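Local atomic coordinates of putative mandelate racemase (Bordetella bronchiseptica, PDB entry 3OZY), a protein that is of unknown function but, as a magnesium-binding member of the enolase superfamily, probably acts on an acid-sugar-like carboxylate. Residues A[70-75]-A[85-90]; A[113-118]-A[282-287]. All coordinates share one frame; numbering follows the deposited sequence.

Interaction 1 (A[70-75]-A[85-90]); sequences GPQLIG and WHKVFH. With MG (magnesium ion), chain D.
K87 and V88 of helix 81-97 reach across to Q72 and L73 at the end of helix 58-73, packing together two consecutive helices of the enolase-type N-terminal capping domain. At the start of 85-90, W85 lays CE3 over one face of the H86 ring. H86 binds a magnesium ion through ND1 at 2.1 Å. K87 makes the polar link. Its CG lies anti to the backbone N (chi1 -177°) and the rest of the chain is fully extended, a reach that brings NZ to 2.8 Å from Q72 O. The ammonium approaches this carbonyl at a C=O...N angle of 134°, tilted 27° from the carbonyl plane. A lysine suits the place: it is long enough to cross between the helices and brings donors to a helix end, where carbonyls run out of amides in the next turn. K87 NZ also forms a salt bridge with E76 and a weak, 3.4 Å hydrogen bond to a water that itself donates to P71 O and I74 O. In Q72 the bend at chi2 brings OE1 3.5 Å from K87 CE, where the two side chains cross at a slant. V88 supplies the apolar half: CG2 packs 3.6 Å from L73 CD1 and 4.0 Å from Q72 CB. Being short and branched, valine fits between close helices, while L73 continues inward to I5 and V8 of strand 5-16. F89 places CD2 over one face of the H90 ring. One turn beyond H86, H90 binds the same magnesium through NE2, and a water lies 2.5 Å from the ion.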
ATOM      1  N   GLY A  70       4.482 -12.199  12.034  1.00 11.45           N
ATOM      2  CA  GLY A  70       4.648 -13.147  13.125  1.00 11.84           C
ATOM      3  C   GLY A  70       6.078 -13.391  13.587  1.00 10.56           C
ATOM      4  O   GLY A  70       6.369 -13.302  14.781  1.00 11.51           O
ATOM      5  N   PRO A  71       6.986 -13.696  12.647  1.00 11.09           N
ATOM      6  CA  PRO A  71       8.372 -13.977  13.041  1.00 11.34           C
ATOM      7  C   PRO A  71       9.043 -12.819  13.784  1.00 13.04           C
ATOM      8  O   PRO A  71       9.967 -13.065  14.558  1.00 14.20           O
ATOM      9  CB  PRO A  71       9.061 -14.247  11.702  1.00 12.04           C
ATOM     10  CG  PRO A  71       7.958 -14.828  10.860  1.00 12.20           C
ATOM     11  CD  PRO A  71       6.744 -14.010  11.229  1.00 10.96           C
ATOM     12  N   GLN A  72       8.597 -11.586  13.563  1.00 11.53           N
ATOM     13  CA  GLN A  72       9.154 -10.442  14.279  1.00 11.65           C
ATOM     14  C   GLN A  72       8.667 -10.365  15.719  1.00 12.03           C
ATOM     15  O   GLN A  72       9.216  -9.608  16.521  1.00 13.08           O
ATOM     16  CB  GLN A  72       8.804  -9.131  13.572  1.00 11.33           C
ATOM     17  CG  GLN A  72       9.294  -9.056  12.140  1.00 12.27           C
ATOM     18  CD  GLN A  72      10.803  -9.153  12.046  1.00 15.90           C
ATOM     19  OE1 GLN A  72      11.534  -8.515  12.813  1.00 17.60           O
ATOM     20  NE2 GLN A  72      11.282  -9.954  11.107  1.00 15.42           N
ATOM     21  N   LEU A  73       7.636 -11.137  16.043  1.00 10.42           N
ATOM     22  CA  LEU A  73       7.028 -11.087  17.365  1.00 11.04           C
ATOM     23  C   LEU A  73       7.396 -12.277  18.246  1.00 11.28           C
ATOM     24  O   LEU A  73       7.385 -12.156  19.462  1.00 11.09           O
ATOM     25  CB  LEU A  73       5.501 -11.004  17.256  1.00  9.92           C
ATOM     26  CG  LEU A  73       4.874  -9.607  17.319  1.00 13.67           C
ATOM     27  CD1 LEU A  73       5.536  -8.650  16.347  1.00 15.08           C
ATOM     28  CD2 LEU A  73       3.368  -9.672  17.075  1.00 14.82           C
ATOM     29  N   ILE A  74       7.684 -13.425  17.639  1.00 12.32           N
ATOM     30  CA  ILE A  74       7.933 -14.623  18.435  1.00 12.87           C
ATOM     31  C   ILE A  74       9.121 -14.407  19.364  1.00 11.02           C
ATOM     32  O   ILE A  74      10.193 -13.988  18.926  1.00 13.16           O
ATOM     33  CB  ILE A  74       8.201 -15.856  17.561  1.00 13.82           C
ATOM     34  CG1 ILE A  74       7.091 -16.032  16.523  1.00 14.40           C
ATOM     35  CG2 ILE A  74       8.344 -17.108  18.438  1.00 15.54           C
ATOM     36  CD1 ILE A  74       5.704 -16.079  17.114  1.00 14.98           C
ATOM     37  N   GLY A  75       8.913 -14.664  20.652  1.00 11.27           N
ATOM     38  CA  GLY A  75       9.971 -14.520  21.638  1.00 13.21           C
ATOM     39  C   GLY A  75      10.007 -13.155  22.300  1.00 15.49           C
ATOM     40  O   GLY A  75      10.752 -12.936  23.255  1.00 15.32           O
ATOM     41  N   TRP A  85       5.391  -2.273  17.250  1.00  7.75           N
ATOM     42  CA  TRP A  85       4.808  -1.626  16.074  1.00  8.03           C
ATOM     43  C   TRP A  85       5.922  -1.207  15.126  1.00  8.05           C
ATOM     44  O   TRP A  85       5.892  -1.484  13.925  1.00  7.83           O
ATOM     45  CB  TRP A  85       3.978  -0.398  16.473  1.00  9.19           C
ATOM     46  CG  TRP A  85       3.073   0.058  15.360  1.00  8.24           C
ATOM     47  CD1 TRP A  85       1.758  -0.277  15.189  1.00  8.97           C
ATOM     48  CD2 TRP A  85       3.426   0.888  14.240  1.00  8.20           C
ATOM     49  NE1 TRP A  85       1.270   0.301  14.045  1.00  9.75           N
ATOM     50  CE2 TRP A  85       2.269   1.023  13.444  1.00  8.38           C
ATOM     51  CE3 TRP A  85       4.598   1.546  13.845  1.00  9.27           C
ATOM     52  CZ2 TRP A  85       2.250   1.776  12.272  1.00  8.99           C
ATOM     53  CZ3 TRP A  85       4.577   2.301  12.670  1.00  9.80           C
ATOM     54  CH2 TRP A  85       3.408   2.406  11.901  1.00 10.16           C
ATOM     55  N   HIS A  86       6.917  -0.533  15.685  1.00  7.71           N
ATOM     56  CA  HIS A  86       8.011  -0.006  14.884  1.00  9.17           C
ATOM     57  C   HIS A  86       8.964  -1.084  14.394  1.00  8.27           C
ATOM     58  O   HIS A  86       9.440  -1.022  13.255  1.00  9.54           O
ATOM     59  CB  HIS A  86       8.687   1.136  15.640  1.00 11.47           C
ATOM     60  CG  HIS A  86       7.774   2.305  15.812  1.00 11.16           C
ATOM     61  ND1 HIS A  86       7.714   3.334  14.900  1.00 15.12           N
ATOM     62  CD2 HIS A  86       6.804   2.557  16.722  1.00 11.73           C
ATOM     63  CE1 HIS A  86       6.789   4.198  15.270  1.00 14.15           C
ATOM     64  NE2 HIS A  86       6.214   3.747  16.368  1.00 15.12           N
ATOM     65  N   LYS A  87       9.189  -2.105  15.212  1.00  8.80           N
ATOM     66  CA  LYS A  87       9.996  -3.231  14.781  1.00  9.06           C
ATOM     67  C   LYS A  87       9.384  -3.843  13.517  1.00  8.37           C
ATOM     68  O   LYS A  87      10.089  -4.150  12.549  1.00  9.53           O
ATOM     69  CB  LYS A  87      10.077  -4.284  15.890  1.00  9.83           C
ATOM     70  CG  LYS A  87      10.963  -5.452  15.524  1.00 10.02           C
ATOM     71  CD  LYS A  87      10.968  -6.545  16.576  1.00 10.97           C
ATOM     72  CE  LYS A  87      11.996  -7.603  16.182  1.00 12.16           C
ATOM     73  NZ  LYS A  87      11.887  -8.851  16.986  1.00 13.96           N
ATOM     74  N   VAL A  88       8.067  -4.010  13.519  1.00  8.79           N
ATOM     75  CA  VAL A  88       7.376  -4.630  12.391  1.00  9.04           C
ATOM     76  C   VAL A  88       7.322  -3.714  11.164  1.00  7.31           C
ATOM     77  O   VAL A  88       7.598  -4.143  10.040  1.00  8.25           O
ATOM     78  CB  VAL A  88       5.963  -5.069  12.813  1.00  7.94           C
ATOM     79  CG1 VAL A  88       5.102  -5.427  11.601  1.00  9.19           C
ATOM     80  CG2 VAL A  88       6.045  -6.244  13.783  1.00  8.86           C
ATOM     81  N   PHE A  89       6.986  -2.446  11.382  1.00  7.64           N
ATOM     82  CA  PHE A  89       6.855  -1.505  10.267  1.00  8.29           C
ATOM     83  C   PHE A  89       8.171  -1.294   9.522  1.00  8.03           C
ATOM     84  O   PHE A  89       8.233  -1.402   8.297  1.00  8.58           O
ATOM     85  CB  PHE A  89       6.297  -0.165  10.772  1.00  9.62           C
ATOM     86  CG  PHE A  89       6.122   0.880   9.694  1.00  8.80           C
ATOM     87  CD1 PHE A  89       4.952   0.938   8.943  1.00  9.89           C
ATOM     88  CD2 PHE A  89       7.105   1.835   9.474  1.00  9.20           C
ATOM     89  CE1 PHE A  89       4.785   1.907   7.960  1.00  8.86           C
ATOM     90  CE2 PHE A  89       6.947   2.805   8.490  1.00  9.64           C
ATOM     91  CZ  PHE A  89       5.780   2.846   7.737  1.00 10.15           C
ATOM     92  N   HIS A  90       9.226  -0.981  10.270  1.00  7.89           N
ATOM     93  CA  HIS A  90      10.526  -0.697   9.666  1.00  9.34           C
ATOM     94  C   HIS A  90      11.270  -1.965   9.268  1.00  9.30           C
ATOM     95  O   HIS A  90      12.036  -1.963   8.299  1.00 10.07           O
ATOM     96  CB  HIS A  90      11.389   0.144  10.611  1.00 10.70           C
ATOM     97  CG  HIS A  90      10.808   1.489  10.894  1.00 10.65           C
ATOM     98  ND1 HIS A  90      10.771   2.489   9.946  1.00 13.54           N
ATOM     99  CD2 HIS A  90      10.217   1.994  12.000  1.00 13.41           C
ATOM    100  CE1 HIS A  90      10.188   3.555  10.459  1.00 16.85           C
ATOM    101  NE2 HIS A  90       9.844   3.281  11.703  1.00 16.77           N
TER
HETATM  102 MG    MG D 391       9.084   4.286  13.570  1.00 19.00          MG
HETATM  103  O   HOH W   1      11.269 -12.145  16.994  1.00 21.13           O
HETATM  104  O   HOH W   2      11.078   4.426  14.985  1.00 32.41           O

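Interaction 2 (A[113-118]-A[282-287]); sequences ALWDLK and GGITEA
W115 meets I284 with a face of its indole and T285 with an edge, and these two modes make up the contact. The apolar part lies over the five-membered ring: I284 CG2 stands 3.6 Å from its centroid, only 9° off the ring normal, in a CH-pi contact. I284 CB packs 3.6 Å from W115 CD1, and the other branch carries CD1 to 3.8 Å from W115 CB. Isoleucine, branched at CB, can thus spread over both the ring and its stem. The polar part is a single hydrogen bond from W115 NE1 to T285 OG1, 3.0 Å long and nearly straight at 170°, with the oxygen close to the indole plane. T285 OG1 also hydrogen-bonds D111 OD1, one turn earlier on helix 102-122. Threonine suits this relay because its hydroxyl can accept from the indole and still bond the carboxylate. G283 is the N-cap of the helix that carries T285. I81, I126 and L129 pack around W115 as well. Such a seam, with a capping-domain helix set against the first turn of a barrel helix, is characteristic of the two-domain enolase superfamily fold.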
ATOM      1  N   ALA A 113      -4.675  -7.126  18.702  1.00  7.73           N
ATOM      2  CA  ALA A 113      -4.510  -8.309  19.548  1.00  9.30           C
ATOM      3  C   ALA A 113      -3.550  -8.039  20.710  1.00  8.91           C
ATOM      4  O   ALA A 113      -3.773  -8.518  21.823  1.00  8.80           O
ATOM      5  CB  ALA A 113      -4.056  -9.513  18.721  1.00  9.00           C
ATOM      6  N   LEU A 114      -2.490  -7.269  20.464  1.00  7.59           N
ATOM      7  CA  LEU A 114      -1.558  -6.936  21.537  1.00  8.18           C
ATOM      8  C   LEU A 114      -2.231  -6.070  22.601  1.00  9.04           C
ATOM      9  O   LEU A 114      -1.979  -6.236  23.787  1.00  9.50           O
ATOM     10  CB  LEU A 114      -0.309  -6.248  20.988  1.00  8.98           C
ATOM     11  CG  LEU A 114       0.589  -7.134  20.123  1.00  7.79           C
ATOM     12  CD1 LEU A 114       1.742  -6.335  19.551  1.00 10.96           C
ATOM     13  CD2 LEU A 114       1.117  -8.322  20.934  1.00 12.33           C
ATOM     14  N   TRP A 115      -3.090  -5.141  22.182  1.00  8.51           N
ATOM     15  CA  TRP A 115      -3.822  -4.317  23.137  1.00  7.49           C
ATOM     16  C   TRP A 115      -4.842  -5.148  23.919  1.00  8.55           C
ATOM     17  O   TRP A 115      -5.037  -4.940  25.121  1.00  9.24           O
ATOM     18  CB  TRP A 115      -4.493  -3.123  22.439  1.00  8.00           C
ATOM     19  CG  TRP A 115      -3.565  -1.961  22.237  1.00  7.88           C
ATOM     20  CD1 TRP A 115      -2.879  -1.624  21.095  1.00  7.80           C
ATOM     21  CD2 TRP A 115      -3.219  -0.981  23.215  1.00  8.16           C
ATOM     22  NE1 TRP A 115      -2.126  -0.489  21.310  1.00  8.51           N
ATOM     23  CE2 TRP A 115      -2.329  -0.069  22.600  1.00  8.15           C
ATOM     24  CE3 TRP A 115      -3.584  -0.776  24.549  1.00  9.06           C
ATOM     25  CZ2 TRP A 115      -1.795   1.026  23.281  1.00  9.90           C
ATOM     26  CZ3 TRP A 115      -3.051   0.310  25.223  1.00  8.75           C
ATOM     27  CH2 TRP A 115      -2.162   1.196  24.589  1.00  9.97           C
ATOM     28  N   ASP A 116      -5.500  -6.080  23.241  1.00  8.87           N
ATOM     29  CA  ASP A 116      -6.433  -6.975  23.911  1.00  9.72           C
ATOM     30  C   ASP A 116      -5.677  -7.790  24.957  1.00  9.77           C
ATOM     31  O   ASP A 116      -6.115  -7.921  26.097  1.00 10.09           O
ATOM     32  CB  ASP A 116      -7.126  -7.878  22.879  1.00 10.78           C
ATOM     33  CG  ASP A 116      -8.138  -8.818  23.504  1.00 10.03           C
ATOM     34  OD1 ASP A 116      -9.008  -8.354  24.271  1.00 12.57           O
ATOM     35  OD2 ASP A 116      -8.071 -10.027  23.213  1.00 11.12           O
ATOM     36  N   LEU A 117      -4.519  -8.307  24.564  1.00  9.63           N
ATOM     37  CA  LEU A 117      -3.673  -9.099  25.447  1.00  8.91           C
ATOM     38  C   LEU A 117      -3.270  -8.273  26.665  1.00 10.31           C
ATOM     39  O   LEU A 117      -3.381  -8.727  27.806  1.00 11.63           O
ATOM     40  CB  LEU A 117      -2.450  -9.590  24.670  1.00 10.18           C
ATOM     41  CG  LEU A 117      -1.608 -10.734  25.251  1.00  9.47           C
ATOM     42  CD1 LEU A 117      -0.752 -11.342  24.153  1.00 13.56           C
ATOM     43  CD2 LEU A 117      -0.731 -10.277  26.415  1.00 12.87           C
ATOM     44  N   LYS A 118      -2.828  -7.040  26.420  1.00  8.53           N
ATOM     45  CA  LYS A 118      -2.436  -6.149  27.507  1.00  9.26           C
ATOM     46  C   LYS A 118      -3.590  -5.903  28.492  1.00 11.41           C
ATOM     47  O   LYS A 118      -3.413  -6.003  29.716  1.00  9.72           O
ATOM     48  CB  LYS A 118      -1.905  -4.822  26.941  1.00  8.84           C
ATOM     49  CG  LYS A 118      -1.482  -3.809  27.999  1.00  9.13           C
ATOM     50  CD  LYS A 118      -0.855  -2.566  27.346  1.00  8.63           C
ATOM     51  CE  LYS A 118       0.568  -2.822  26.840  1.00  9.20           C
ATOM     52  NZ  LYS A 118       1.590  -2.686  27.933  1.00  8.81           N
ATOM     53  N   GLY A 282      -3.351   1.053  10.876  1.00  6.30           N
ATOM     54  CA  GLY A 282      -2.114   0.721  11.566  1.00  6.59           C
ATOM     55  C   GLY A 282      -2.293   0.093  12.940  1.00  9.26           C
ATOM     56  O   GLY A 282      -1.326  -0.432  13.501  1.00 12.61           O
ATOM     57  N   GLY A 283      -3.502   0.132  13.503  1.00  7.08           N
ATOM     58  CA  GLY A 283      -3.730  -0.449  14.819  1.00  8.30           C
ATOM     59  C   GLY A 283      -4.371   0.535  15.772  1.00  6.98           C
ATOM     60  O   GLY A 283      -4.590   1.692  15.414  1.00  8.28           O
ATOM     61  N   ILE A 284      -4.697   0.078  16.977  1.00  7.35           N
ATOM     62  CA  ILE A 284      -5.044   1.003  18.045  1.00  7.78           C
ATOM     63  C   ILE A 284      -3.896   2.004  18.266  1.00  8.06           C
ATOM     64  O   ILE A 284      -4.126   3.197  18.418  1.00  8.06           O
ATOM     65  CB  ILE A 284      -5.379   0.222  19.329  1.00  7.72           C
ATOM     66  CG1 ILE A 284      -6.785  -0.381  19.196  1.00  9.31           C
ATOM     67  CG2 ILE A 284      -5.262   1.116  20.551  1.00  9.78           C
ATOM     68  CD1 ILE A 284      -7.168  -1.353  20.324  1.00  9.07           C
ATOM     69  N   THR A 285      -2.661   1.518  18.247  1.00  7.90           N
ATOM     70  CA  THR A 285      -1.502   2.391  18.439  1.00  8.15           C
ATOM     71  C   THR A 285      -1.504   3.555  17.443  1.00  8.96           C
ATOM     72  O   THR A 285      -1.301   4.718  17.810  1.00  8.66           O
ATOM     73  CB  THR A 285      -0.209   1.581  18.310  1.00  7.93           C
ATOM     74  OG1 THR A 285      -0.251   0.495  19.245  1.00  8.71           O
ATOM     75  CG2 THR A 285       1.020   2.449  18.580  1.00 10.52           C
ATOM     76  N   GLU A 286      -1.770   3.241  16.183  1.00  6.46           N
ATOM     77  CA  GLU A 286      -1.731   4.255  15.139  1.00  7.85           C
ATOM     78  C   GLU A 286      -2.984   5.146  15.148  1.00  8.27           C
ATOM     79  O   GLU A 286      -2.890   6.366  14.968  1.00  8.01           O
ATOM     80  CB  GLU A 286      -1.519   3.595  13.776  1.00  9.49           C
ATOM     81  CG  GLU A 286      -1.188   4.571  12.647  1.00  8.19           C
ATOM     82  CD  GLU A 286       0.192   5.204  12.769  1.00  9.26           C
ATOM     83  OE1 GLU A 286       0.941   4.898  13.724  1.00 10.01           O
ATOM     84  OE2 GLU A 286       0.523   6.035  11.900  1.00  9.56           O
ATOM     85  N   ALA A 287      -4.155   4.557  15.371  1.00  7.24           N
ATOM     86  CA  ALA A 287      -5.378   5.354  15.446  1.00  6.90           C
ATOM     87  C   ALA A 287      -5.322   6.375  16.582  1.00  8.11           C
ATOM     88  O   ALA A 287      -5.838   7.485  16.443  1.00  7.95           O
ATOM     89  CB  ALA A 287      -6.604   4.454  15.598  1.00  8.59           C
TER

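From the N terminus, interaction 1 closes first, over nine residues, four of them already in helix 81-97, and ties helices 58-73 and 81-97 together inside the capping domain. Interaction 2 opens only afterwards, on helix 102-122, and closes across 163 residues at the start of helix 284-296, so the two are in series and neither nest nor cross. The longer span takes in barrel strands from 139-146 to 273-274, along with D201, E227 and E254 of a second magnesium site. The contacts nonetheless meet in space: W85 NE1 lies 2.8 Å from G282 O, a probable hydrogen bond, carrying helix 81-97 to the same barrel edge as helix 102-122.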